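Succinoglycan biosynthesis protein (Bacillus cereus ATCC 14579, PDB 2QGM) is of unproven function but belongs to the erythromycin esterase-like family and may take part in succinoglycan biosynthesis. Local coordinates at residues K225-A228 / N229-V233; P321-A324 / G325-L328; F422-L426 / L427-D431. All blocks are in the same frame, centred on the assembly; numbering follows the deposited sequence.

How the contacts relate
Each of the three contacts is local, made by neighbours along one stretch of chain, and together they illustrate how a helix is started, carried on and ended. Contact 1 is the middle of helix 220-236, far out on the helical side of the molecule, with polar side chains on its outer face. Contact 2 starts helix 324-332 and lies nearest the centre of the chain. Contact 3, the most buried, holds a whole short helix between two strands. Contacts 2 and 3 come within about 6 Å at their nearest atoms without touching. A salt bridge belongs to contact 1; contact 3 adds a serine capping bond, and in contacts 2 and 3 one carbonyl takes two amides, one of the bonds in contact 2 being weak.

Contact 1 of 3, residues K225-A228 / N229-V233; sequences KFKA and NAERV
K227 and E231, one helical turn apart, run side by side and point the same way, and the NZ of K227 reaches OE1 of E231 at 3.3 Å in a weak hydrogen bond that is also a salt bridge. The lysine chain stays extended until its last torsion, where a bend (chi4 -67°) turns the ammonium group to the glutamate. The other carboxylate oxygen, OE2, also has a long, weak ion pair with R235, which may add a little to the balance of its charge.

Beneath this pair the backbone satisfies itself turn by turn. The O of K225 accepts from N of N229 at 2.9 Å with an N-H...O angle of 162°, and the carbonyls of F226, K227 and A228 take the amides of A230, E231 and R232 in the same way. Only 3.1 Å separates OD1 of N229 from O of K225, but both are acceptors and no bond joins them. The amide's ND2 instead makes a weak hydrogen bond to the backbone O of N201. R232 bends back at chi3, bringing one face of its guanidinium over O of A228, which lies 4.0 Å above the plane and toward its rim, while OD1 of N229 is at the guanidinium edge, in its plane.

F226 meets L205 and L218 in the adjoining loops, and A230 packs on I263 and T267 of helix 253-269. The whole is a regular amphipathic alpha-helix with an i to i+4 lysine-glutamate pair, set among the helices of this erythromycin esterase-like protein.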
# COMPACT_ATOMS: atom_id res chain seq x y z
N LYS A 225 10.40 -25.71 12.86
CA LYS A 225 11.86 -25.67 12.82
C LYS A 225 12.35 -24.38 12.15
O LYS A 225 13.20 -23.68 12.71
CB LYS A 225 12.36 -26.89 12.05
CG LYS A 225 13.86 -27.06 11.98
CD LYS A 225 14.17 -28.33 11.20
CE LYS A 225 15.65 -28.62 11.11
NZ LYS A 225 15.89 -29.85 10.31
N PHE A 226 11.81 -24.05 10.98
CA PHE A 226 12.22 -22.84 10.28
C PHE A 226 11.87 -21.56 11.04
O PHE A 226 12.62 -20.58 10.99
CB PHE A 226 11.62 -22.77 8.87
CG PHE A 226 12.16 -23.82 7.93
CD1 PHE A 226 13.45 -24.31 8.08
CD2 PHE A 226 11.38 -24.28 6.87
CE1 PHE A 226 13.97 -25.26 7.17
CE2 PHE A 226 11.87 -25.22 5.96
CZ PHE A 226 13.17 -25.71 6.11
N LYS A 227 10.73 -21.55 11.72
CA LYS A 227 10.33 -20.37 12.49
C LYS A 227 11.33 -20.18 13.62
O LYS A 227 11.75 -19.06 13.92
CB LYS A 227 8.92 -20.56 13.08
CG LYS A 227 8.53 -19.45 14.06
CD LYS A 227 7.22 -19.74 14.77
CE LYS A 227 6.94 -18.70 15.86
NZ LYS A 227 7.90 -18.75 17.00
N ALA A 228 11.71 -21.29 14.25
CA ALA A 228 12.68 -21.27 15.35
C ALA A 228 14.02 -20.74 14.85
O ALA A 228 14.63 -19.88 15.49
CB ALA A 228 12.85 -22.68 15.93
N ASN A 229 14.47 -21.26 13.72
CA ASN A 229 15.74 -20.82 13.14
C ASN A 229 15.72 -19.32 12.83
O ASN A 229 16.70 -18.61 13.10
CB ASN A 229 16.05 -21.61 11.86
CG ASN A 229 16.42 -23.06 12.13
OD1 ASN A 229 16.26 -23.56 13.24
ND2 ASN A 229 16.91 -23.74 11.10
N ALA A 230 14.61 -18.84 12.28
CA ALA A 230 14.47 -17.43 11.92
C ALA A 230 14.44 -16.54 13.15
O ALA A 230 15.04 -15.47 13.17
CB ALA A 230 13.19 -17.22 11.11
N GLU A 231 13.73 -17.00 14.17
CA GLU A 231 13.64 -16.24 15.41
C GLU A 231 15.03 -16.16 16.05
O GLU A 231 15.39 -15.14 16.63
CB GLU A 231 12.64 -16.91 16.35
CG GLU A 231 12.56 -16.28 17.73
CD GLU A 231 11.32 -16.71 18.49
OE1 GLU A 231 10.80 -17.82 18.23
OE2 GLU A 231 10.86 -15.94 19.37
N ARG A 232 15.79 -17.25 15.92
CA ARG A 232 17.13 -17.35 16.49
C ARG A 232 18.05 -16.27 15.92
O ARG A 232 18.71 -15.55 16.66
CB ARG A 232 17.72 -18.73 16.18
CG ARG A 232 19.02 -19.04 16.91
CD ARG A 232 19.69 -20.29 16.35
NE ARG A 232 18.73 -21.35 16.06
CZ ARG A 232 17.95 -21.93 16.96
NH1 ARG A 232 18.01 -21.57 18.23
NH2 ARG A 232 17.09 -22.87 16.59
N VAL A 233 18.08 -16.15 14.60
CA VAL A 233 18.91 -15.15 13.95
C VAL A 233 18.48 -13.72 14.27
O VAL A 233 19.32 -12.85 14.46
CB VAL A 233 18.93 -15.33 12.43
CG1 VAL A 233 19.86 -14.30 11.80
CG2 VAL A 233 19.38 -16.74 12.09

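Contact 2 of 3, residues P321-A324 / G325-L328; sequences PYVA and GQFL
CB of Y322 approaches CZ of the F327 ring obliquely at 4.2 Å, and V323 O also comes obliquely to this ring, 3.3 Å from CD1. Over the centre of one face of the same ring lies CG of Q326, 4.2 Å above its plane. These contacts gather around the N-terminus of helix 324-332, where V323 takes the N-cap position and the chain passes from an extended loop into its first turn.

Y322 and V323 are still extended in backbone conformation, and A324 is the first helical residue. The methylene chain of Q326 folds back over the cap because its CG sits between the backbone N and the carbonyl carbon (chi1 74°), which places CG 3.1 Å from O of V323. That same carbonyl accepts from N of Q326 at 3.1 Å, an i to i+3 bond at the helix start whose donor stands well above the carbonyl plane.

Outside the turn, the backbone N of A324 is hydrogen-bonded to OE1 of E283 on helix 276-297, so this early amide is met by a carboxylate from another helix. The side chain of F327 rests on E283 as well, and A324 touches L286, which ties the helix start to the flank of helix 276-297.

O of A324 serves two amides: a weak bond from N of F327, bent to 121° at the hydrogen, and a straighter one from N of L328 at 3.0 Å.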
# COMPACT_ATOMS: atom_id res chain seq x y z
N PRO A 321 -10.79 -10.36 6.56
CA PRO A 321 -11.51 -10.10 7.81
C PRO A 321 -10.70 -9.17 8.71
O PRO A 321 -11.22 -8.61 9.68
CB PRO A 321 -11.67 -11.50 8.40
CG PRO A 321 -10.44 -12.20 7.93
CD PRO A 321 -10.37 -11.77 6.48
N TYR A 322 -9.42 -9.01 8.40
CA TYR A 322 -8.54 -8.11 9.13
C TYR A 322 -7.73 -7.39 8.07
O TYR A 322 -7.40 -7.97 7.03
CB TYR A 322 -7.59 -8.87 10.07
CG TYR A 322 -8.31 -9.69 11.11
CD1 TYR A 322 -8.62 -11.03 10.86
CD2 TYR A 322 -8.74 -9.12 12.31
CE1 TYR A 322 -9.35 -11.78 11.79
CE2 TYR A 322 -9.47 -9.86 13.24
CZ TYR A 322 -9.78 -11.19 12.97
OH TYR A 322 -10.53 -11.92 13.86
N VAL A 323 -7.42 -6.12 8.31
CA VAL A 323 -6.61 -5.36 7.36
C VAL A 323 -5.64 -4.44 8.10
O VAL A 323 -5.91 -3.99 9.21
CB VAL A 323 -7.49 -4.51 6.39
CG1 VAL A 323 -8.38 -5.41 5.56
CG2 VAL A 323 -8.31 -3.50 7.18
N ALA A 324 -4.50 -4.19 7.46
CA ALA A 324 -3.45 -3.35 8.02
C ALA A 324 -4.00 -2.01 8.50
O ALA A 324 -3.67 -1.55 9.59
CB ALA A 324 -2.36 -3.12 6.97
N GLY A 325 -4.84 -1.40 7.67
CA GLY A 325 -5.43 -0.11 8.00
C GLY A 325 -6.13 -0.00 9.34
O GLY A 325 -6.05 1.05 9.98
N GLN A 326 -6.81 -1.05 9.78
CA GLN A 326 -7.49 -0.96 11.07
C GLN A 326 -6.48 -1.02 12.22
O GLN A 326 -6.69 -0.41 13.27
CB GLN A 326 -8.55 -2.06 11.21
CG GLN A 326 -8.03 -3.44 11.44
CD GLN A 326 -9.10 -4.49 11.23
OE1 GLN A 326 -10.28 -4.27 11.55
NE2 GLN A 326 -8.70 -5.63 10.70
N PHE A 327 -5.37 -1.74 12.02
CA PHE A 327 -4.34 -1.82 13.05
C PHE A 327 -3.60 -0.49 13.17
O PHE A 327 -3.17 -0.12 14.25
CB PHE A 327 -3.36 -2.94 12.73
CG PHE A 327 -3.98 -4.29 12.75
CD1 PHE A 327 -3.92 -5.11 11.64
CD2 PHE A 327 -4.66 -4.74 13.88
CE1 PHE A 327 -4.52 -6.36 11.63
CE2 PHE A 327 -5.28 -5.99 13.90
CZ PHE A 327 -5.21 -6.80 12.77
N LEU A 328 -3.44 0.20 12.04
CA LEU A 328 -2.77 1.49 12.04
C LEU A 328 -3.68 2.52 12.71
O LEU A 328 -3.22 3.37 13.46
CB LEU A 328 -2.44 1.93 10.62
CG LEU A 328 -1.34 1.15 9.90
CD1 LEU A 328 -1.31 1.53 8.42
CD2 LEU A 328 0.01 1.45 10.56

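Contact 3 of 3, residues F422-L426 / L427-D431; sequences FDTSL and LEQFD
L426 O is gripped by two backbone amides, N of F430 at 2.8 Å and N of Q429 at 3.1 Å. The first bond is nearly straight, 167° at the hydrogen, and its donor lies almost in line with the carbonyl; the second donor stands above the carbonyl plane, away from the lone pairs. The oxygen thus takes an i+3 and an i+4 amide at the end of the helix, and F430 is the residue at which the chain leaves helical geometry.

At the other end of the helix, S425 is the N-cap. Its OG, swung away from its own backbone nitrogen (chi1 155°), accepts from N of E428 at 3.2 Å, a capping bond to an amide of the first turn. The same OG is hydrogen-bonded to O of V401, its stronger polar partner, outside the turn, consistent with a steady serine rotamer. CB of E428 lies 3.4 Å from the serine OG, and the glutamate carboxylate extends back past the strand end toward T424, with a long, weak ion pair to K404.

On the apolar side, the CD1 methyl of L426 meets the F430 ring at its edge, 3.9 Å from CD2, while CB of Q429 sits over the centre of one ring face.

The single-turn helix 426-429 thus joins strand 421-425, which pairs with strand 404-408, to strand 432-439 of the large mixed sheet. L426 and F430 both pack on L407, L427 rests on helix 395-402, and F430 also reaches helix 307-310.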
# COMPACT_ATOMS: atom_id res chain seq x y z
N PHE A 422 -19.31 -4.14 -2.44
CA PHE A 422 -19.45 -4.51 -1.04
C PHE A 422 -20.22 -3.49 -0.22
O PHE A 422 -19.92 -2.30 -0.26
CB PHE A 422 -18.06 -4.73 -0.44
CG PHE A 422 -17.28 -5.81 -1.13
CD1 PHE A 422 -17.37 -7.13 -0.72
CD2 PHE A 422 -16.47 -5.50 -2.23
CE1 PHE A 422 -16.68 -8.14 -1.38
CE2 PHE A 422 -15.77 -6.50 -2.91
CZ PHE A 422 -15.88 -7.83 -2.48
N ASP A 423 -21.20 -3.98 0.54
CA ASP A 423 -22.01 -3.11 1.37
C ASP A 423 -21.26 -2.62 2.60
O ASP A 423 -20.82 -3.41 3.43
CB ASP A 423 -23.29 -3.85 1.79
CG ASP A 423 -24.28 -2.93 2.47
OD1 ASP A 423 -23.99 -2.50 3.61
OD2 ASP A 423 -25.33 -2.64 1.87
N THR A 424 -21.11 -1.30 2.69
CA THR A 424 -20.40 -0.69 3.81
C THR A 424 -20.60 0.82 3.79
O THR A 424 -21.30 1.36 2.94
CB THR A 424 -18.88 -1.01 3.73
OG1 THR A 424 -18.22 -0.48 4.88
CG2 THR A 424 -18.28 -0.39 2.47
N SER A 425 -19.97 1.50 4.75
CA SER A 425 -20.05 2.95 4.85
C SER A 425 -18.75 3.55 4.35
O SER A 425 -17.67 3.05 4.68
CB SER A 425 -20.28 3.36 6.31
OG SER A 425 -19.82 4.68 6.55
N LEU A 426 -18.85 4.61 3.55
CA LEU A 426 -17.65 5.24 3.01
C LEU A 426 -16.77 5.87 4.09
O LEU A 426 -15.56 5.66 4.10
CB LEU A 426 -18.03 6.28 1.96
CG LEU A 426 -16.87 6.70 1.04
CD1 LEU A 426 -16.46 5.54 0.12
CD2 LEU A 426 -17.30 7.90 0.22
N LEU A 427 -17.38 6.65 4.99
CA LEU A 427 -16.62 7.29 6.08
C LEU A 427 -16.00 6.23 6.99
O LEU A 427 -14.92 6.43 7.56
CB LEU A 427 -17.54 8.19 6.91
CG LEU A 427 -16.89 8.76 8.17
CD1 LEU A 427 -15.72 9.68 7.80
CD2 LEU A 427 -17.92 9.50 8.99
N GLU A 428 -16.69 5.11 7.14
CA GLU A 428 -16.24 4.00 7.97
C GLU A 428 -14.88 3.51 7.49
O GLU A 428 -14.03 3.11 8.29
CB GLU A 428 -17.26 2.86 7.88
CG GLU A 428 -16.99 1.66 8.76
CD GLU A 428 -17.99 0.54 8.52
OE1 GLU A 428 -19.20 0.83 8.43
OE2 GLU A 428 -17.57 -0.64 8.43
N GLN A 429 -14.68 3.56 6.18
CA GLN A 429 -13.45 3.10 5.56
C GLN A 429 -12.41 4.17 5.28
O GLN A 429 -11.22 3.96 5.50
CB GLN A 429 -13.78 2.39 4.23
CG GLN A 429 -14.89 1.37 4.35
CD GLN A 429 -14.52 0.23 5.27
OE1 GLN A 429 -15.37 -0.59 5.65
NE2 GLN A 429 -13.24 0.16 5.62
N PHE A 430 -12.86 5.34 4.80
CA PHE A 430 -11.93 6.40 4.44
C PHE A 430 -12.23 7.78 5.02
O PHE A 430 -13.38 8.23 5.02
CB PHE A 430 -11.89 6.53 2.91
CG PHE A 430 -11.80 5.20 2.17
CD1 PHE A 430 -10.73 4.34 2.38
CD2 PHE A 430 -12.78 4.85 1.24
CE1 PHE A 430 -10.63 3.14 1.66
CE2 PHE A 430 -12.69 3.65 0.52
CZ PHE A 430 -11.61 2.80 0.73
N ASP A 431 -11.19 8.47 5.48
CA ASP A 431 -11.35 9.82 6.02
C ASP A 431 -11.57 10.74 4.82
O ASP A 431 -12.42 11.64 4.85
CB ASP A 431 -10.08 10.27 6.76
CG ASP A 431 -9.80 9.45 8.00
OD1 ASP A 431 -10.72 9.27 8.83
OD2 ASP A 431 -8.64 9.00 8.17